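PDB 2PP6: gifsy-2 prophage ATP-binding sugar transporter-like protein from Salmonella typhimurium LT2, which is of uncertain function but may bind ATP, and builds a small antiparallel beta barrel following a long N-terminal helix. Local coordinates for residues Arg14-Ile19 with Val56-Asn61; Phe23-Asn28 with Cys34-Ser39; Val62-Gly67 with Pro89-Glu94. All coordinates share one frame; numbering follows the deposited sequence.

Interaction 1 of 3, residues Arg14-Ile19 with Val56-Asn61; sequences RMDALI and VVFSGN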
# COMPACT_ATOMS: atom_id res chain seq x y z
N ARG A 14 -1.36 -8.63 3.94
CA ARG A 14 -2.75 -8.51 3.51
C ARG A 14 -2.85 -8.51 1.98
O ARG A 14 -3.80 -9.07 1.41
CB ARG A 14 -3.37 -7.23 4.09
CG ARG A 14 -3.22 -7.09 5.60
CD ARG A 14 -4.14 -6.01 6.16
NE ARG A 14 -3.73 -5.55 7.49
CZ ARG A 14 -2.65 -4.80 7.72
NH1 ARG A 14 -2.34 -4.43 8.95
NH2 ARG A 14 -1.88 -4.42 6.71
N MSE A 15 -1.89 -7.90 1.31
CA MSE A 15 -1.90 -7.88 -0.15
C MSE A 15 -1.86 -9.28 -0.75
O MSE A 15 -2.56 -9.56 -1.72
CB MSE A 15 -0.72 -7.07 -0.67
CG MSE A 15 -0.88 -5.57 -0.43
SE MSE A 15 0.58 -4.51 -1.08
CE MSE A 15 -0.27 -3.74 -2.58
N ASP A 16 -1.04 -10.15 -0.19
CA ASP A 16 -0.95 -11.49 -0.73
C ASP A 16 -2.16 -12.32 -0.41
O ASP A 16 -2.58 -13.16 -1.21
CB ASP A 16 0.27 -12.20 -0.19
CG ASP A 16 1.55 -11.62 -0.71
OD1 ASP A 16 1.51 -11.01 -1.80
OD2 ASP A 16 2.59 -11.79 -0.04
N ALA A 17 -2.74 -12.10 0.75
CA ALA A 17 -3.90 -12.87 1.14
C ALA A 17 -5.07 -12.56 0.24
O ALA A 17 -5.94 -13.40 0.02
CB ALA A 17 -4.26 -12.59 2.58
N LEU A 18 -5.09 -11.34 -0.30
CA LEU A 18 -6.17 -10.92 -1.17
C LEU A 18 -6.00 -11.52 -2.55
O LEU A 18 -6.97 -11.95 -3.18
CB LEU A 18 -6.20 -9.39 -1.26
CG LEU A 18 -7.28 -8.74 -2.13
CD1 LEU A 18 -8.66 -9.22 -1.72
CD2 LEU A 18 -7.17 -7.23 -1.99
N ILE A 19 -4.76 -11.55 -3.04
CA ILE A 19 -4.50 -12.14 -4.34
C ILE A 19 -4.86 -13.62 -4.30
O ILE A 19 -5.46 -14.15 -5.24
CB ILE A 19 -3.03 -12.03 -4.75
CG1 ILE A 19 -2.68 -10.58 -5.05
CG2 ILE A 19 -2.77 -12.89 -5.98
CD1 ILE A 19 -1.29 -10.44 -5.61
N VAL A 56 2.63 -20.06 -8.37
CA VAL A 56 3.33 -19.76 -7.14
C VAL A 56 2.45 -20.19 -5.96
O VAL A 56 1.23 -20.03 -5.98
CB VAL A 56 3.75 -18.27 -7.05
CG1 VAL A 56 3.52 -17.60 -8.36
CG2 VAL A 56 3.06 -17.59 -5.93
N VAL A 57 3.08 -20.79 -4.96
CA VAL A 57 2.40 -21.33 -3.79
C VAL A 57 2.17 -20.33 -2.67
O VAL A 57 3.12 -19.80 -2.10
CB VAL A 57 3.21 -22.53 -3.24
CG1 VAL A 57 2.46 -23.19 -2.08
CG2 VAL A 57 3.45 -23.52 -4.35
N PHE A 58 0.92 -20.09 -2.32
CA PHE A 58 0.61 -19.14 -1.27
C PHE A 58 0.46 -19.70 0.14
O PHE A 58 0.83 -19.05 1.10
CB PHE A 58 -0.62 -18.33 -1.64
CG PHE A 58 -0.35 -17.22 -2.62
CD1 PHE A 58 -0.51 -15.90 -2.25
CD2 PHE A 58 0.09 -17.50 -3.91
CE1 PHE A 58 -0.24 -14.87 -3.15
CE2 PHE A 58 0.36 -16.48 -4.82
CZ PHE A 58 0.20 -15.16 -4.45
N SER A 59 -0.05 -20.92 0.26
CA SER A 59 -0.22 -21.52 1.58
C SER A 59 1.14 -21.67 2.26
O SER A 59 2.15 -21.92 1.59
CB SER A 59 -0.88 -22.89 1.43
OG SER A 59 -2.12 -22.76 0.74
N GLY A 60 1.17 -21.51 3.58
CA GLY A 60 2.44 -21.64 4.29
C GLY A 60 2.62 -23.00 4.92
O GLY A 60 3.57 -23.22 5.67
N ASN A 61 1.73 -23.94 4.61
CA ASN A 61 1.80 -25.25 5.22
C ASN A 61 2.42 -26.34 4.35
O ASN A 61 2.34 -27.51 4.70
CB ASN A 61 0.41 -25.68 5.71
CG ASN A 61 -0.56 -25.96 4.57
OD1 ASN A 61 -0.65 -25.17 3.63
ND2 ASN A 61 -1.30 -27.05 4.67
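Phe58 swings its ring toward the helix with CG opposite its own carbonyl carbon and next to its backbone N (chi1 -79°); in Ile19, CG1 is turned beside the backbone N (chi1 -70°), which leaves CG2 anti to that N and facing the ring. The two side chains approach at a slant, Ile19 CG2 standing 4.0 Å from Phe58 CZ. Phe58 CE1 lies 3.5 Å from Asp16 O and 4.0 Å from Asp16 CB, about one helical turn before Ile19, so the outer end of the ring bridges two residues on one side of helix 2-23. The contact is made by van der Waals packing, and it sets the helix beside the barrel just where strand 53-57 has ended and the chain turns into the following loop. Lys88 of the same chain approaches the Phe58 ring in a cation-pi contact and pairs weakly, at long range, with Asp16 OD2. Around the helix from this patch, Met15 packs on Phe8 of the second subunit and Leu18 on Leu7 of the third, consistent with a four-helix bundle in the four-chain assembly. Ile19 also touches Leu42 of its own chain and Met4 of the second subunit.

Interaction 2 of 3, residues Phe23-Asn28 with Cys34-Ser39; sequences FGMKVN and CIVVES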
# COMPACT_ATOMS: atom_id res chain seq x y z
N PHE A 23 -7.63 -15.13 -6.81
CA PHE A 23 -7.20 -16.01 -7.89
C PHE A 23 -6.71 -17.39 -7.44
O PHE A 23 -6.49 -18.27 -8.27
CB PHE A 23 -6.11 -15.31 -8.70
CG PHE A 23 -6.37 -13.84 -8.94
CD1 PHE A 23 -7.52 -13.41 -9.60
CD2 PHE A 23 -5.48 -12.88 -8.47
CE1 PHE A 23 -7.77 -12.06 -9.79
CE2 PHE A 23 -5.73 -11.52 -8.66
CZ PHE A 23 -6.88 -11.11 -9.33
N GLY A 24 -6.55 -17.59 -6.14
CA GLY A 24 -6.08 -18.89 -5.68
C GLY A 24 -6.89 -20.11 -6.10
O GLY A 24 -8.12 -20.05 -6.23
N MSE A 25 -6.19 -21.22 -6.31
CA MSE A 25 -6.81 -22.49 -6.67
C MSE A 25 -6.47 -23.46 -5.56
O MSE A 25 -5.44 -23.31 -4.90
CB MSE A 25 -6.23 -23.07 -7.94
CG MSE A 25 -6.60 -22.37 -9.19
SE MSE A 25 -5.93 -23.45 -10.62
CE MSE A 25 -4.05 -23.26 -10.27
N LYS A 26 -7.33 -24.46 -5.36
CA LYS A 26 -7.11 -25.48 -4.34
C LYS A 26 -6.38 -26.59 -5.07
O LYS A 26 -6.83 -27.09 -6.10
CB LYS A 26 -8.44 -25.95 -3.78
CG LYS A 26 -8.37 -27.18 -2.90
CD LYS A 26 -7.84 -26.87 -1.53
CE LYS A 26 -8.83 -27.35 -0.49
NZ LYS A 26 -9.16 -28.79 -0.69
N VAL A 27 -5.24 -26.97 -4.55
CA VAL A 27 -4.44 -27.95 -5.25
C VAL A 27 -3.73 -28.89 -4.29
O VAL A 27 -3.46 -28.52 -3.15
CB VAL A 27 -3.43 -27.17 -6.14
CG1 VAL A 27 -1.99 -27.42 -5.70
CG2 VAL A 27 -3.66 -27.49 -7.58
N ASN A 28 -3.43 -30.10 -4.75
CA ASN A 28 -2.76 -31.05 -3.89
C ASN A 28 -1.32 -31.23 -4.32
O ASN A 28 -1.05 -31.59 -5.47
CB ASN A 28 -3.50 -32.39 -3.91
CG ASN A 28 -2.99 -33.36 -2.85
OD1 ASN A 28 -1.88 -33.90 -2.96
ND2 ASN A 28 -3.80 -33.57 -1.81
N CYS A 34 -3.38 -27.29 -0.73
CA CYS A 34 -2.93 -25.91 -0.54
C CYS A 34 -3.38 -24.97 -1.66
O CYS A 34 -3.91 -25.41 -2.68
CB CYS A 34 -1.41 -25.89 -0.44
SG CYS A 34 -0.61 -26.59 -1.87
N ILE A 35 -3.16 -23.68 -1.48
CA ILE A 35 -3.59 -22.71 -2.47
C ILE A 35 -2.46 -22.23 -3.37
O ILE A 35 -1.35 -21.89 -2.93
CB ILE A 35 -4.31 -21.48 -1.81
CG1 ILE A 35 -5.78 -21.82 -1.53
CG2 ILE A 35 -4.34 -20.28 -2.77
CD1 ILE A 35 -6.01 -23.05 -0.75
N VAL A 36 -2.76 -22.18 -4.65
CA VAL A 36 -1.74 -21.78 -5.59
C VAL A 36 -2.36 -20.77 -6.55
O VAL A 36 -3.57 -20.73 -6.72
CB VAL A 36 -1.23 -23.07 -6.29
CG1 VAL A 36 -1.69 -23.12 -7.74
CG2 VAL A 36 0.27 -23.19 -6.12
N VAL A 37 -1.55 -19.92 -7.16
CA VAL A 37 -2.11 -18.97 -8.11
C VAL A 37 -1.32 -19.07 -9.40
O VAL A 37 -0.09 -19.05 -9.39
CB VAL A 37 -2.07 -17.51 -7.56
CG1 VAL A 37 -2.51 -16.53 -8.63
CG2 VAL A 37 -3.00 -17.39 -6.35
N GLU A 38 -2.04 -19.21 -10.52
CA GLU A 38 -1.41 -19.31 -11.83
C GLU A 38 -0.59 -18.06 -12.11
O GLU A 38 -1.01 -16.95 -11.81
CB GLU A 38 -2.46 -19.52 -12.91
CG GLU A 38 -3.24 -20.81 -12.69
CD GLU A 38 -3.62 -21.52 -13.98
OE1 GLU A 38 -2.72 -21.81 -14.80
OE2 GLU A 38 -4.83 -21.79 -14.17
N SER A 39 0.60 -18.26 -12.69
CA SER A 39 1.48 -17.13 -12.99
C SER A 39 0.90 -16.17 -13.99
O SER A 39 1.36 -15.05 -14.12
CB SER A 39 2.83 -17.64 -13.48
OG SER A 39 3.57 -18.19 -12.40
O HOH W 1 -4.61 -18.95 -10.21
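Phe23 packs its CB 3.8 Å from Val37 CG1, while its ring leads away from the hairpin to meet the ring of Phe41, the two planes only about 10° apart. The backbone peptides are joined by hydrogen bonds: Met25 N gives its hydrogen to Val36 O at 2.7 Å and Val36 N returns one to Met25 O at 2.9 Å. Two residues on, Val27 and Cys34 exchange the same pair of bonds. Lys26 and Ile35 form the non-hydrogen-bonded pair between them. This is the classic antiparallel register of a beta hairpin, here strands 25-29 and 32-38 of the barrel wall; the N-to-C directions of the short strand segments 25-28 and 34-38 lie 119° apart, well short of antiparallel, as in a strongly twisted sheet. Met25, Val27, Cys34 and Val36 share one face, where Val27 CG1 lies 4.2 Å from Cys34 SG and where Met25 and Val27 also touch Leu72. The Met25 selenomethionine chain bends at its last torsion (chi3 -66°), bringing CE 3.5 Å from both Val36 CG1 and Glu38 CG. Beyond that methyl, the Glu38 carboxylate is held by a salt bridge from OE2 to Arg73. Lys26 and Ile35 occupy the other face. At Gly24, where the chain leaves helix 2-23, CA packs 3.5 Å from Val37 CG2. A water extends the pairing past the last direct strand bond, donating to Phe23 O at 2.8 Å and accepting from Glu38 N.

Interaction 3 of 3, residues Val62-Gly67 with Pro89-Glu94; sequences VIPRRG and PQLTLE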
# COMPACT_ATOMS: atom_id res chain seq x y z
N VAL A 62 3.04 -25.95 3.24
CA VAL A 62 3.70 -26.90 2.34
C VAL A 62 5.08 -26.41 1.96
O VAL A 62 5.37 -25.21 1.98
CB VAL A 62 2.92 -27.13 1.01
CG1 VAL A 62 1.59 -27.79 1.29
CG2 VAL A 62 2.71 -25.82 0.30
N ILE A 63 5.94 -27.36 1.60
CA ILE A 63 7.31 -27.07 1.13
C ILE A 63 7.47 -27.92 -0.12
O ILE A 63 7.93 -29.06 -0.05
CB ILE A 63 8.40 -27.50 2.14
CG1 ILE A 63 7.77 -28.21 3.33
CG2 ILE A 63 9.19 -26.29 2.59
CD1 ILE A 63 8.78 -28.69 4.35
N PRO A 64 7.08 -27.38 -1.29
CA PRO A 64 7.19 -28.13 -2.54
C PRO A 64 8.62 -28.54 -2.91
O PRO A 64 9.58 -27.85 -2.57
CB PRO A 64 6.55 -27.19 -3.55
CG PRO A 64 6.85 -25.84 -3.00
CD PRO A 64 6.57 -26.02 -1.53
N ARG A 65 8.74 -29.66 -3.62
CA ARG A 65 10.05 -30.16 -4.05
C ARG A 65 10.08 -30.68 -5.46
O ARG A 65 9.05 -31.10 -6.00
CB ARG A 65 10.50 -31.28 -3.13
CG ARG A 65 11.27 -30.77 -1.95
CD ARG A 65 10.88 -31.48 -0.70
NE ARG A 65 11.53 -30.86 0.45
CZ ARG A 65 11.02 -30.85 1.68
NH1 ARG A 65 9.85 -31.43 1.92
NH2 ARG A 65 11.68 -30.26 2.67
N ARG A 66 11.25 -30.64 -6.08
CA ARG A 66 11.38 -31.18 -7.43
C ARG A 66 11.06 -32.66 -7.26
O ARG A 66 11.57 -33.31 -6.35
CB ARG A 66 12.80 -30.98 -7.95
CG ARG A 66 13.11 -29.55 -8.35
CD ARG A 66 14.42 -29.08 -7.75
NE ARG A 66 15.56 -29.85 -8.22
CZ ARG A 66 16.61 -30.15 -7.47
NH1 ARG A 66 16.67 -29.74 -6.21
NH2 ARG A 66 17.62 -30.85 -7.98
N GLY A 67 10.18 -33.20 -8.10
CA GLY A 67 9.81 -34.60 -7.97
C GLY A 67 8.34 -34.75 -7.60
O GLY A 67 7.62 -35.55 -8.22
N PRO A 89 7.41 -20.03 -3.34
CA PRO A 89 7.76 -21.07 -4.31
C PRO A 89 7.07 -20.90 -5.66
O PRO A 89 5.85 -20.90 -5.74
CB PRO A 89 7.31 -22.36 -3.63
CG PRO A 89 7.34 -22.02 -2.18
CD PRO A 89 6.78 -20.62 -2.16
N GLN A 90 7.83 -20.75 -6.72
CA GLN A 90 7.22 -20.67 -8.02
C GLN A 90 7.57 -22.00 -8.66
O GLN A 90 8.73 -22.25 -8.96
CB GLN A 90 7.78 -19.54 -8.86
CG GLN A 90 7.36 -19.71 -10.28
CD GLN A 90 7.72 -18.56 -11.12
OE1 GLN A 90 7.13 -17.50 -11.03
NE2 GLN A 90 8.73 -18.74 -11.97
N LEU A 91 6.56 -22.85 -8.87
CA LEU A 91 6.78 -24.18 -9.43
C LEU A 91 6.53 -24.34 -10.93
O LEU A 91 5.57 -23.81 -11.49
CB LEU A 91 5.90 -25.18 -8.68
CG LEU A 91 5.75 -25.02 -7.17
CD1 LEU A 91 4.90 -26.17 -6.61
CD2 LEU A 91 7.12 -25.00 -6.50
N THR A 92 7.43 -25.07 -11.58
CA THR A 92 7.28 -25.36 -13.00
C THR A 92 6.78 -26.79 -13.00
O THR A 92 7.45 -27.70 -12.50
CB THR A 92 8.61 -25.28 -13.76
OG1 THR A 92 9.05 -23.91 -13.80
CG2 THR A 92 8.44 -25.80 -15.18
N LEU A 93 5.58 -26.98 -13.55
CA LEU A 93 4.93 -28.28 -13.58
C LEU A 93 4.81 -28.88 -14.97
O LEU A 93 4.47 -28.18 -15.93
CB LEU A 93 3.53 -28.15 -13.02
CG LEU A 93 3.31 -27.24 -11.82
CD1 LEU A 93 1.83 -27.10 -11.54
CD2 LEU A 93 4.02 -27.82 -10.63
N GLU A 94 5.07 -30.18 -15.06
CA GLU A 94 4.96 -30.91 -16.32
C GLU A 94 3.92 -32.02 -16.20
O GLU A 94 3.82 -32.68 -15.15
CB GLU A 94 6.32 -31.50 -16.71
CG GLU A 94 7.39 -30.45 -17.00
CD GLU A 94 7.00 -29.49 -18.12
OE1 GLU A 94 7.73 -28.49 -18.32
OE2 GLU A 94 5.98 -29.74 -18.80
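Pro64 presses the CB-CG edge of its ring against the branched end of Leu91, its CB 3.6 Å from Leu91 CD1 and its CG 3.6 Å from Leu91 CD2. Both methyls of the leucine are thus engaged, each facing one of the two neighbouring ring carbons, and the two side chains cross at about a right angle. Leu91 reaches this position with CG opposite its own carbonyl carbon (chi1 -40°). Pro64 CG is shared: it also meets Pro89 CB at 3.6 Å, and Pro89 CG lies 3.9 Å from the same atom. The second proline likewise runs roughly perpendicular to the first, so Pro64 CG points between two residues that project to the same side of the strand, Gln90 between them pointing away. Strand 88-95 belongs to the closed antiparallel barrel, between strands 53-57 and 75-85, and Pro64 belongs to the irregular connection that leads from strand 53-57 to strand 69-72. The connection thereby laps over apolar side chains of the sheet: Leu91 and Pro89 both touch Val57 as well, Leu91 also reaches Ile82, and Val62 packs on Val57 and Cys34. Arg65 points away from the strand, and both it and Arg66 are exposed. After the prolyl contact the loop is tied by polar bonds, Arg65 N to Asp68 OD2 and the backbone of Gly67 to that of Val79.

Overall arrangement
From the N terminus, helix 2-23 supplies the first half of interaction 1 and runs directly into strand 25-29, so interaction 2 begins at its end. Interaction 2 closes a short hairpin loop and is nested inside the much longer loop closed by interaction 1, which brings the chain after strand 53-57 back to the helix. The two adjoin through the pairing of strands 32-38 and 53-57, with Ser59 OG probably bonded to Ile35 N. Interaction 3 follows in series, spanning strands 69-72 and 75-85 before strand 88-95 pairs with 53-57. Together they join the helix and the later connection to a barrel of which the first hairpin is part.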